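Local coordinates for protein putative thioesterase (PDB 5UGZ) that releases intermediates from the colibactin NRPS/PKS assembly line as a type II thioesterase, probably by hydrolysing their carrier-bound thioesters, at residues C69-M72 with V73-V76; Q81-V84 with K85-G89; V108-I111 with L112-H116. All coordinates share one frame; numbering follows the deposited sequence.

Contact 1 (C69-M72 with V73-V76); sequences CLTM and VDAV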
# COMPACT_ATOMS: atom_id res chain seq x y z
N CYS A 69 -2.79 15.41 -2.23
CA CYS A 69 -3.37 15.36 -0.89
C CYS A 69 -2.61 16.26 0.07
O CYS A 69 -1.43 16.54 -0.12
CB CYS A 69 -3.39 13.92 -0.37
SG CYS A 69 -4.81 12.94 -0.93
N LEU A 70 -3.30 16.71 1.11
CA LEU A 70 -2.70 17.58 2.12
C LEU A 70 -2.30 16.79 3.36
O LEU A 70 -1.22 16.99 3.91
CB LEU A 70 -3.66 18.71 2.49
CG LEU A 70 -3.28 20.11 2.00
CD1 LEU A 70 -2.86 21.00 3.16
CD2 LEU A 70 -2.18 20.04 0.96
N THR A 71 -3.18 15.90 3.80
CA THR A 71 -2.93 15.08 4.98
C THR A 71 -3.48 13.67 4.81
O THR A 71 -4.41 13.45 4.04
CB THR A 71 -3.53 15.72 6.24
OG1 THR A 71 -4.79 16.33 5.93
CG2 THR A 71 -2.59 16.77 6.81
N MET A 72 -2.91 12.73 5.55
CA MET A 72 -3.34 11.34 5.49
C MET A 72 -4.85 11.23 5.56
O MET A 72 -5.45 10.41 4.85
CB MET A 72 -2.70 10.53 6.63
CG MET A 72 -3.18 9.08 6.71
SD MET A 72 -2.57 8.07 5.35
CE MET A 72 -0.80 8.23 5.58
N VAL A 73 -5.50 12.03 6.40
CA VAL A 73 -6.94 11.91 6.51
C VAL A 73 -7.61 12.37 5.23
O VAL A 73 -8.61 11.78 4.79
CB VAL A 73 -7.49 12.66 7.73
CG1 VAL A 73 -7.25 14.13 7.61
CG2 VAL A 73 -8.97 12.40 7.83
N ASP A 74 -7.09 13.43 4.60
CA ASP A 74 -7.64 13.88 3.32
C ASP A 74 -7.38 12.87 2.22
O ASP A 74 -8.24 12.65 1.35
CB ASP A 74 -7.04 15.22 2.90
CG ASP A 74 -7.49 16.35 3.78
OD1 ASP A 74 -6.83 17.41 3.77
OD2 ASP A 74 -8.50 16.19 4.48
N ALA A 75 -6.19 12.28 2.21
CA ALA A 75 -5.88 11.26 1.22
C ALA A 75 -6.76 10.03 1.37
O ALA A 75 -7.12 9.41 0.36
CB ALA A 75 -4.40 10.89 1.32
N VAL A 76 -7.13 9.67 2.60
CA VAL A 76 -8.02 8.53 2.82
C VAL A 76 -9.44 8.83 2.34
O VAL A 76 -10.08 7.99 1.71
CB VAL A 76 -8.01 8.12 4.31
CG1 VAL A 76 -9.11 7.14 4.56
CG2 VAL A 76 -6.67 7.51 4.68

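Contact 2 (Q81-V84 with K85-G89); sequences QQFV and KHYTG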
# COMPACT_ATOMS: atom_id res chain seq x y z
N GLN A 81 -13.68 7.93 -1.92
CA GLN A 81 -14.50 8.34 -3.06
C GLN A 81 -14.20 7.49 -4.29
O GLN A 81 -15.10 7.20 -5.09
CB GLN A 81 -14.27 9.83 -3.37
CG GLN A 81 -14.83 10.80 -2.34
CD GLN A 81 -16.27 10.51 -1.96
OE1 GLN A 81 -16.99 9.82 -2.69
NE2 GLN A 81 -16.69 11.02 -0.81
N GLN A 82 -12.95 7.08 -4.47
CA GLN A 82 -12.62 6.15 -5.54
C GLN A 82 -13.27 4.79 -5.29
O GLN A 82 -13.97 4.25 -6.15
CB GLN A 82 -11.11 6.00 -5.67
CG GLN A 82 -10.36 7.31 -5.73
CD GLN A 82 -11.00 8.27 -6.67
OE1 GLN A 82 -11.28 7.92 -7.82
NE2 GLN A 82 -11.28 9.49 -6.19
N PHE A 83 -13.05 4.26 -4.09
CA PHE A 83 -13.61 2.98 -3.67
C PHE A 83 -15.08 2.86 -4.02
O PHE A 83 -15.51 1.84 -4.58
CB PHE A 83 -13.35 2.83 -2.17
CG PHE A 83 -14.08 1.69 -1.51
CD1 PHE A 83 -13.59 0.40 -1.58
CD2 PHE A 83 -15.24 1.92 -0.79
CE1 PHE A 83 -14.24 -0.62 -0.97
CE2 PHE A 83 -15.89 0.89 -0.17
CZ PHE A 83 -15.40 -0.37 -0.26
N VAL A 84 -15.88 3.90 -3.73
CA VAL A 84 -17.33 3.82 -3.88
C VAL A 84 -17.75 4.05 -5.32
O VAL A 84 -18.94 4.20 -5.61
CB VAL A 84 -18.06 4.80 -2.94
CG1 VAL A 84 -17.75 4.47 -1.49
CG2 VAL A 84 -17.72 6.24 -3.27
N LYS A 85 -16.78 4.09 -6.24
CA LYS A 85 -17.12 4.11 -7.66
C LYS A 85 -17.36 2.71 -8.22
O LYS A 85 -17.97 2.59 -9.29
CB LYS A 85 -16.01 4.81 -8.45
CG LYS A 85 -15.74 6.22 -7.96
CD LYS A 85 -15.81 7.22 -9.08
CE LYS A 85 -14.53 7.22 -9.88
NZ LYS A 85 -13.47 8.01 -9.19
N HIS A 86 -16.92 1.66 -7.52
CA HIS A 86 -17.13 0.29 -7.96
C HIS A 86 -17.60 -0.63 -6.84
O HIS A 86 -17.65 -1.85 -7.06
CB HIS A 86 -15.85 -0.32 -8.56
CG HIS A 86 -15.19 0.54 -9.61
ND1 HIS A 86 -15.83 0.93 -10.77
CD2 HIS A 86 -13.95 1.07 -9.67
CE1 HIS A 86 -15.01 1.67 -11.49
NE2 HIS A 86 -13.86 1.77 -10.85
N TYR A 87 -17.91 -0.12 -5.65
CA TYR A 87 -18.21 -0.98 -4.50
C TYR A 87 -19.71 -1.10 -4.30
O TYR A 87 -20.38 -0.11 -4.00
CB TYR A 87 -17.56 -0.49 -3.21
CG TYR A 87 -17.83 -1.50 -2.13
CD1 TYR A 87 -18.56 -1.17 -0.99
CD2 TYR A 87 -17.40 -2.81 -2.28
CE1 TYR A 87 -18.82 -2.13 -0.02
CE2 TYR A 87 -17.66 -3.76 -1.33
CZ TYR A 87 -18.37 -3.42 -0.20
OH TYR A 87 -18.61 -4.40 0.73
N THR A 88 -20.23 -2.32 -4.42
CA THR A 88 -21.67 -2.55 -4.36
C THR A 88 -22.11 -3.44 -3.20
O THR A 88 -23.31 -3.71 -3.07
CB THR A 88 -22.15 -3.15 -5.68
OG1 THR A 88 -21.38 -4.32 -5.98
CG2 THR A 88 -22.00 -2.13 -6.79
N GLY A 89 -21.18 -3.90 -2.36
CA GLY A 89 -21.52 -4.67 -1.17
C GLY A 89 -21.03 -6.10 -1.14
O GLY A 89 -21.30 -6.80 -0.15

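Contact 3 (V108-I111 with L112-H116); sequences VHYI and LDHGH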
# COMPACT_ATOMS: atom_id res chain seq x y z
N VAL A 108 -9.50 1.00 5.46
CA VAL A 108 -10.44 -0.04 5.87
C VAL A 108 -11.24 0.42 7.08
O VAL A 108 -12.47 0.27 7.12
CB VAL A 108 -9.73 -1.39 6.14
CG1 VAL A 108 -8.73 -1.31 7.29
CG2 VAL A 108 -10.76 -2.48 6.43
N HIS A 109 -10.58 1.01 8.07
CA HIS A 109 -11.33 1.51 9.22
C HIS A 109 -12.28 2.63 8.82
O HIS A 109 -13.36 2.74 9.40
CB HIS A 109 -10.36 1.95 10.31
CG HIS A 109 -9.72 0.80 11.04
ND1 HIS A 109 -10.35 0.11 12.04
CD2 HIS A 109 -8.50 0.22 10.90
CE1 HIS A 109 -9.55 -0.84 12.50
NE2 HIS A 109 -8.42 -0.79 11.82
N TYR A 110 -11.90 3.45 7.83
CA TYR A 110 -12.78 4.52 7.35
C TYR A 110 -13.98 3.94 6.61
O TYR A 110 -15.09 4.47 6.70
CB TYR A 110 -11.96 5.46 6.45
CG TYR A 110 -12.63 6.70 5.88
CD1 TYR A 110 -12.56 7.93 6.53
CD2 TYR A 110 -13.28 6.65 4.65
CE1 TYR A 110 -13.14 9.08 5.99
CE2 TYR A 110 -13.86 7.79 4.11
CZ TYR A 110 -13.79 8.99 4.80
OH TYR A 110 -14.38 10.11 4.26
N ILE A 111 -13.77 2.86 5.86
CA ILE A 111 -14.87 2.13 5.24
C ILE A 111 -15.81 1.60 6.32
O ILE A 111 -17.03 1.79 6.26
CB ILE A 111 -14.32 1.01 4.34
CG1 ILE A 111 -13.68 1.59 3.07
CG2 ILE A 111 -15.39 -0.05 4.01
CD1 ILE A 111 -12.74 0.63 2.34
N LEU A 112 -15.23 0.94 7.33
CA LEU A 112 -16.03 0.40 8.43
C LEU A 112 -16.78 1.51 9.18
O LEU A 112 -17.96 1.34 9.51
CB LEU A 112 -15.13 -0.39 9.39
CG LEU A 112 -14.74 -1.81 8.93
CD1 LEU A 112 -13.66 -2.35 9.82
CD2 LEU A 112 -15.93 -2.72 8.98
N ASP A 113 -16.13 2.66 9.43
CA ASP A 113 -16.83 3.82 10.01
C ASP A 113 -18.03 4.26 9.18
O ASP A 113 -18.92 4.93 9.71
CB ASP A 113 -15.90 5.03 10.14
CG ASP A 113 -14.79 4.81 11.13
OD1 ASP A 113 -14.89 3.88 11.95
OD2 ASP A 113 -13.82 5.59 11.08
N HIS A 114 -18.05 3.95 7.88
CA HIS A 114 -19.18 4.28 7.03
C HIS A 114 -20.28 3.22 7.05
O HIS A 114 -21.36 3.47 6.52
CB HIS A 114 -18.69 4.51 5.59
CG HIS A 114 -18.17 5.89 5.35
ND1 HIS A 114 -16.95 6.32 5.82
CD2 HIS A 114 -18.72 6.96 4.73
CE1 HIS A 114 -16.76 7.57 5.46
NE2 HIS A 114 -17.82 7.99 4.80
N GLY A 115 -20.05 2.08 7.66
CA GLY A 115 -21.06 1.06 7.72
C GLY A 115 -20.99 -0.00 6.66
O GLY A 115 -22.00 -0.68 6.44
N HIS A 116 -19.86 -0.16 5.98
CA HIS A 116 -19.67 -1.27 5.06
C HIS A 116 -19.24 -2.51 5.83
O HIS A 116 -18.81 -2.42 6.98
CB HIS A 116 -18.63 -0.92 3.99
CG HIS A 116 -19.02 0.25 3.14
ND1 HIS A 116 -19.84 0.12 2.04
CD2 HIS A 116 -18.70 1.56 3.22
CE1 HIS A 116 -20.01 1.31 1.48
NE2 HIS A 116 -19.32 2.20 2.18

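Contact 1 (C69-M72 with V73-V76)
T71 OG1 and D74 OD1 meet at the start of helix 72-83, where the chain turns from a loop into the first helical turn. T71 OG1, held between its own backbone N and carbonyl carbon (chi1 37°), lies 3.2 Å from D74 OD1 in a weak hydrogen bond, the two side chains slanting across one another. T71 occupies the N-cap position, yet its hydroxyl caps no backbone NH. Its carbonyl does the helical work: A75 N donates to T71 O at 2.8 Å. The next rung is V76 N to M72 O, 2.9 Å. On the buried flank M72 sends CG anti to its backbone N (chi1 176°), then bends at chi2 and chi3, which brings SD across to V76 CG2 at 4.2 Å. Beyond them helix 99-113 closes the packing: M72 touches I102 and M103, and V76 touches E106. C69, on the loop before the turn, has SG beside the methyl of A75; the approach is modelled too tightly for its exact spacing to be trusted. C69 O accepts a hydrogen bond from N177 ND2, fastening the loop to helix 165-183. L70 CB lies 3.7 Å from D74 OD1, while V73 CG1 brushes the T71 hydroxyl. This is helix initiation in an alpha/beta-hydrolase thioesterase, with M72, A75 and V76 buried and the Thr-Asp pair near the surface. T71 OG1 takes no backbone N-H and T71 N is buried without a partner, so the pair is not a capping box; D74, at N3, holds the hydroxyl instead. The negative charge of its carboxylate would probably be favoured by the positive end of the helix dipole, and its grip on the hydroxyl is probably slight.

Contact 2 (Q81-V84 with K85-G89)
K85 N bonds to Q82 O at 2.8 Å and H86 N to F83 O at 3.3 Å, i to i+3 bonds that close helix 72-83. This is the exit of a helix in the alpha/beta-hydrolase fold, and the loop that follows runs into strand 91-97. F83 and Y87 carry the apolar side as an offset stack: ring centroids are 4.6 Å apart and the planes make 28°. F83 CZ sits off-centre over one face of the Y87 ring, 3.3 Å from Y87 CG, while Y87 CB rests over the F83 face in a CH-pi contact. Both have CG anti to the backbone N (chi1 169° and -175°), and the two side chains lie side by side, pointing the same way. Y27 of strand 24-29 packs against both. On a separate side of the turn Q82 and K85 also run alongside each other. K85, bent at chi2, chi3 and chi4, curls back to place NZ 2.6 Å from Q82 OE1, a short bond whose donor stands above the amide plane. Q82 NE2 donates to D78 O, one turn earlier, so both ends of the amide are engaged and its flip is fixed. The second face of the Y87 ring is met by the backbone of G89, whose N lies 3.5 Å above the ring plane, over its centre.

Contact 3 (V108-I111 with L112-H116)
H114 swings its imidazole over one face of the Y110 ring, CE1 coming within 3.2 Å of Y110 CE2, near the rim. The ring planes meet obliquely, at 46°. What fixes the imidazole is a hydrogen bond: H114 ND1 donates to Y110 O at 2.8 Å, the acceptor lying at the ring edge and close to its plane. The same carbonyl receives a weak bond from H114 N, whose stronger partner is I111 O at 2.9 Å. Y80 of helix 72-83 stacks on H114 and stands edge-to-face with Y110. A Schellman motif ends helix 99-113: G115 has positive phi (95°), G115 N bonds L112 O at 2.9 Å and H116 N reaches back weakly to I111 O at 3.4 Å. Helix 99-113 is the crossover of a beta-alpha-beta unit joining strands 91-97 and 121-125. Past the glycine the chain folds back, and H116 CB presses on I111 CG2 at 3.4 Å, the two side chains crossing at about a right angle. I111 CG2 is anti to the backbone N, which aims that methyl at the cap; the I111 side chain also touches Y80, F83 and Y92. H116 NE2 is hydrogen-bonded to Y80 OH. On another flank L112 CG lies 3.6 Å from V108 O, and D113 OD1 forms a salt bridge with R192 NH2.

Contacts 1 and 2 are the start and the finish of helix 72-83, their centres about 18 Å apart and their nearest atoms about 5 Å, without touching. Contact 3, at the end of helix 99-113, joins them from alongside: V76 CG1 packs on Y110 CG at 3.8 Å, F83 CE1 on I111 CD1 at 3.8 Å, and Y87 CE1 approaches H116 ND1 at 3.2 Å. M72 of contact 1 lies near, without touching, the presumed nucleophile elbow of G96, S98 and G100, and the C69 side chain is about 3 Å from a bound beta-mercaptoethanol, probably from the crystallisation liquor. Contacts 2 and 3, centres about 12 Å apart, lie together where the two helices run out.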